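Amine Dehydrogenase (Pseudomonas putida, PDB 1JMX) probably transfers electrons through two bound c-type hemes, as the heme-bearing alpha subunit of a quinohemoprotein amine dehydrogenase. Local coordinates at residues 179-191 / 273-287. Numbering follows the deposited sequence.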
# COMPACT_ATOMS: atom_id res chain seq x y z
N ALA A 179 31.70 13.41 20.43
CA ALA A 179 31.20 12.74 21.64
C ALA A 179 30.91 11.25 21.45
O ALA A 179 30.64 10.56 22.43
CB ALA A 179 29.94 13.45 22.14
N LEU A 180 30.98 10.76 20.21
CA LEU A 180 30.68 9.36 19.93
C LEU A 180 31.83 8.35 19.84
O LEU A 180 31.63 7.17 20.10
CB LEU A 180 29.79 9.24 18.68
CG LEU A 180 28.47 10.01 18.71
CD1 LEU A 180 27.70 9.72 17.45
CD2 LEU A 180 27.64 9.63 19.94
N PRO A 181 33.04 8.79 19.42
CA PRO A 181 34.14 7.83 19.33
C PRO A 181 34.47 7.14 20.67
O PRO A 181 34.34 7.74 21.74
CB PRO A 181 35.30 8.69 18.83
CG PRO A 181 34.60 9.66 17.93
CD PRO A 181 33.43 10.07 18.80
N GLY A 182 34.86 5.87 20.58
CA GLY A 182 35.20 5.11 21.77
C GLY A 182 34.70 3.69 21.64
O GLY A 182 34.35 3.25 20.54
N GLN A 183 34.67 2.96 22.75
CA GLN A 183 34.19 1.58 22.72
C GLN A 183 32.74 1.58 23.20
O GLN A 183 32.36 2.35 24.09
CB GLN A 183 35.05 0.68 23.61
CG GLN A 183 36.56 0.74 23.34
CD GLN A 183 36.94 0.41 21.90
OE1 GLN A 183 36.23 -0.34 21.22
NE2 GLN A 183 38.06 0.96 21.43
N TRP A 184 31.93 0.73 22.58
CA TRP A 184 30.53 0.66 22.91
C TRP A 184 30.06 -0.77 23.14
O TRP A 184 29.97 -1.55 22.20
CB TRP A 184 29.68 1.27 21.79
CG TRP A 184 29.77 2.76 21.70
CD1 TRP A 184 30.82 3.49 21.21
CD2 TRP A 184 28.75 3.70 22.05
NE1 TRP A 184 30.51 4.83 21.24
CE2 TRP A 184 29.25 4.99 21.75
CE3 TRP A 184 27.47 3.58 22.60
CZ2 TRP A 184 28.50 6.15 21.97
CZ3 TRP A 184 26.73 4.74 22.83
CH2 TRP A 184 27.25 6.01 22.51
N ALA A 185 29.73 -1.10 24.38
CA ALA A 185 29.24 -2.43 24.70
C ALA A 185 27.81 -2.52 24.22
O ALA A 185 26.99 -1.66 24.54
CB ALA A 185 29.30 -2.68 26.21
N PHE A 186 27.49 -3.54 23.44
CA PHE A 186 26.12 -3.68 22.95
C PHE A 186 25.46 -5.02 23.27
O PHE A 186 26.11 -6.05 23.50
CB PHE A 186 26.03 -3.36 21.45
CG PHE A 186 26.63 -4.41 20.55
CD1 PHE A 186 27.91 -4.26 20.04
CD2 PHE A 186 25.90 -5.54 20.18
CE1 PHE A 186 28.47 -5.21 19.19
CE2 PHE A 186 26.44 -6.50 19.33
CZ PHE A 186 27.73 -6.34 18.83
N SER A 187 24.13 -4.98 23.26
CA SER A 187 23.29 -6.14 23.51
C SER A 187 22.12 -6.00 22.55
O SER A 187 21.70 -4.89 22.23
CB SER A 187 22.79 -6.12 24.95
OG SER A 187 21.98 -7.24 25.21
N GLY A 188 21.60 -7.12 22.08
CA GLY A 188 20.48 -7.09 21.17
C GLY A 188 19.85 -8.45 21.01
O GLY A 188 20.32 -9.44 21.57
N HIS A 189 18.77 -8.50 20.23
CA HIS A 189 18.06 -9.74 20.01
C HIS A 189 17.44 -9.79 18.62
O HIS A 189 16.77 -8.85 18.19
CB HIS A 189 16.95 -9.91 21.05
CG HIS A 189 16.23 -11.22 20.96
ND1 HIS A 189 15.23 -11.46 20.05
CD2 HIS A 189 16.41 -12.38 21.64
CE1 HIS A 189 14.81 -12.71 20.18
NE2 HIS A 189 15.51 -13.29 21.14
N MET A 190 17.67 -10.89 17.91
CA MET A 190 17.10 -11.07 16.59
C MET A 190 15.98 -12.11 16.70
O MET A 190 16.21 -13.23 17.16
CB MET A 190 18.16 -11.54 15.60
CG MET A 190 17.64 -11.63 14.17
SD MET A 190 18.87 -12.22 13.00
CE MET A 190 19.58 -10.69 12.47
N LEU A 191 14.77 -11.72 16.32
CA LEU A 191 13.61 -12.61 16.37
C LEU A 191 13.92 -13.90 15.61
O LEU A 191 14.49 -13.87 14.53
CB LEU A 191 12.41 -11.91 15.72
CG LEU A 191 11.13 -11.67 16.52
CD1 LEU A 191 11.39 -11.20 17.94
CD2 LEU A 191 10.32 -10.64 15.76
N GLY A 273 16.18 -8.46 11.28
CA GLY A 273 16.97 -7.54 12.05
C GLY A 273 17.01 -7.89 13.52
O GLY A 273 16.47 -8.91 13.94
N LEU A 274 17.64 -7.03 14.30
CA LEU A 274 17.76 -7.24 15.72
C LEU A 274 17.59 -5.93 16.48
O LEU A 274 17.93 -4.86 15.97
CB LEU A 274 19.13 -7.87 16.05
CG LEU A 274 20.39 -7.19 15.52
CD1 LEU A 274 21.41 -7.06 16.61
CD2 LEU A 274 20.95 -7.94 14.34
N ASP A 275 16.99 -6.01 17.66
CA ASP A 275 16.83 -4.83 18.50
C ASP A 275 18.23 -4.54 18.96
O ASP A 275 19.03 -5.45 19.17
CB ASP A 275 15.91 -5.13 19.68
CG ASP A 275 14.46 -5.24 19.26
OD1 ASP A 275 14.13 -4.76 18.16
OD2 ASP A 275 13.66 -5.80 20.03
N PHE A 276 18.55 -3.27 19.13
CA PHE A 276 19.90 -2.92 19.50
C PHE A 276 20.00 -1.81 20.52
O PHE A 276 19.46 -0.72 20.34
CB PHE A 276 20.66 -2.55 18.22
CG PHE A 276 22.11 -2.24 18.43
CD1 PHE A 276 23.08 -3.17 18.07
CD2 PHE A 276 22.51 -1.00 18.91
CE1 PHE A 276 24.44 -2.85 18.17
CE2 PHE A 276 23.85 -0.67 19.02
CZ PHE A 276 24.82 -1.60 18.64
N THR A 277 20.73 -2.10 21.59
CA THR A 277 20.95 -1.12 22.64
C THR A 277 22.44 -1.20 22.97
O THR A 277 23.02 -2.28 22.96
CB THR A 277 20.05 -1.37 23.87
OG1 THR A 277 20.32 -0.38 24.87
CG2 THR A 277 20.27 -2.76 24.46
N ALA A 278 23.07 -0.05 23.15
CA ALA A 278 24.49 -0.02 23.46
C ALA A 278 24.79 1.08 24.46
O ALA A 278 23.97 2.00 24.65
CB ALA A 278 25.32 0.17 22.19
N VAL A 279 25.96 0.99 25.08
CA VAL A 279 26.38 1.98 26.06
C VAL A 279 27.86 2.27 25.88
O VAL A 279 28.67 1.36 25.73
CB VAL A 279 26.12 1.48 27.50
CG1 VAL A 279 26.81 2.36 28.51
CG2 VAL A 279 24.63 1.49 27.77
N LYS A 280 28.21 3.56 25.88
CA LYS A 280 29.60 3.95 25.71
C LYS A 280 30.40 3.76 26.99
O LYS A 280 29.91 3.98 28.10
CB LYS A 280 29.70 5.41 25.27
CG LYS A 280 31.11 5.83 24.91
CD LYS A 280 31.20 7.31 24.62
CE LYS A 280 32.64 7.75 24.34
NZ LYS A 280 33.55 7.52 25.51
N GLU A 281 31.65 3.36 26.81
CA GLU A 281 32.57 3.15 27.92
C GLU A 281 32.69 4.47 28.66
O GLU A 281 32.52 5.54 28.07
CB GLU A 281 33.93 2.73 27.38
CG GLU A 281 34.52 3.71 26.37
CD GLU A 281 35.93 3.35 25.94
OE1 GLU A 281 36.31 3.73 24.81
OE2 GLU A 281 36.66 2.69 26.73
N GLY A 282 32.96 4.40 29.96
CA GLY A 282 33.10 5.60 30.76
C GLY A 282 32.02 5.76 31.81
O GLY A 282 32.20 6.52 32.76
N LYS A 283 30.88 5.09 31.62
CA LYS A 283 29.77 5.12 32.57
C LYS A 283 29.42 3.66 32.86
O LYS A 283 29.26 2.88 31.92
CB LYS A 283 28.53 5.80 31.97
CG LYS A 283 28.80 6.96 31.03
CD LYS A 283 27.53 7.36 30.25
CE LYS A 283 26.95 6.18 29.43
NZ LYS A 283 27.89 5.70 28.38
N ALA A 284 29.30 3.30 34.14
CA ALA A 284 28.95 1.93 34.54
C ALA A 284 27.47 1.65 34.33
O ALA A 284 26.61 2.27 34.96
CB ALA A 284 29.33 1.69 36.01
N ARG A 285 27.19 0.72 33.43
CA ARG A 285 25.83 0.32 33.11
C ARG A 285 25.76 -1.20 33.06
O ARG A 285 26.76 -1.88 32.85
CB ARG A 285 25.40 0.89 31.74
CG ARG A 285 25.22 2.42 31.69
CD ARG A 285 23.74 2.86 31.79
NE ARG A 285 22.96 2.54 30.59
CZ ARG A 285 22.32 1.39 30.39
NH1 ARG A 285 22.34 0.43 31.33
NH2 ARG A 285 21.67 1.17 29.25
N LEU A 286 24.56 -1.72 33.27
CA LEU A 286 24.32 -3.15 33.22
C LEU A 286 23.23 -3.30 32.17
O LEU A 286 22.05 -3.04 32.44
CB LEU A 286 23.88 -3.66 34.59
CG LEU A 286 23.77 -5.17 34.83
CD1 LEU A 286 24.99 -5.90 34.30
CD2 LEU A 286 23.60 -5.41 36.32
N LEU A 287 23.64 -3.62 30.94
CA LEU A 287 22.75 -3.77 29.80
C LEU A 287 21.71 -4.88 29.82
O LEU A 287 20.52 -4.61 29.68
CB LEU A 287 23.56 -3.91 28.51
CG LEU A 287 24.13 -2.66 27.84
CD1 LEU A 287 24.68 -3.06 26.48
CD2 LEU A 287 23.04 -1.61 27.69
O HOH W 1 14.22 -8.97 15.73
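K280 lies across the indole of W184, and its chain is worth following outward. CB sits over the six-membered ring, 3.5 Å from its centroid and only 9° off the normal, a clean CH-pi contact. CG still touches W184 CE2; CD moves out past CZ2 toward the carbonyl of A179; CE comes within 3.1 Å of P181 O. There the chain bends (chi4 -62°), and NZ makes a weak bond back to E281 O. At the edge of the same indole, W184 NE1 bonds L180 O at 2.8 Å, nearly in the ring plane, which probably helps fix the ring's rotation. A leucine in place of W184 would probably leave L180 O without this donor and K280 without the flat surface beneath its methylenes.

From this end onward, strands 182-190 and 273-280 run antiparallel, with paired bonds at A185/V279, S187/T277 and H189/D275. Beyond them E281 carries on the pairing: its N bonds Q183 O, while OE1 takes Q183 N at 2.7 Å from above the carboxylate plane. On the W184 face, the F186 and F276 rings are slid apart, planes 23° apart, and F276 CZ presses on F186 CB at 3.5 Å. From the other face L287 CD1 reaches A185 O. The pairing joins first strand to last, closing the eight-stranded barrel of domain II; 194-204 flanks 182-190 on its other edge, and 259-266 flanks 273-280.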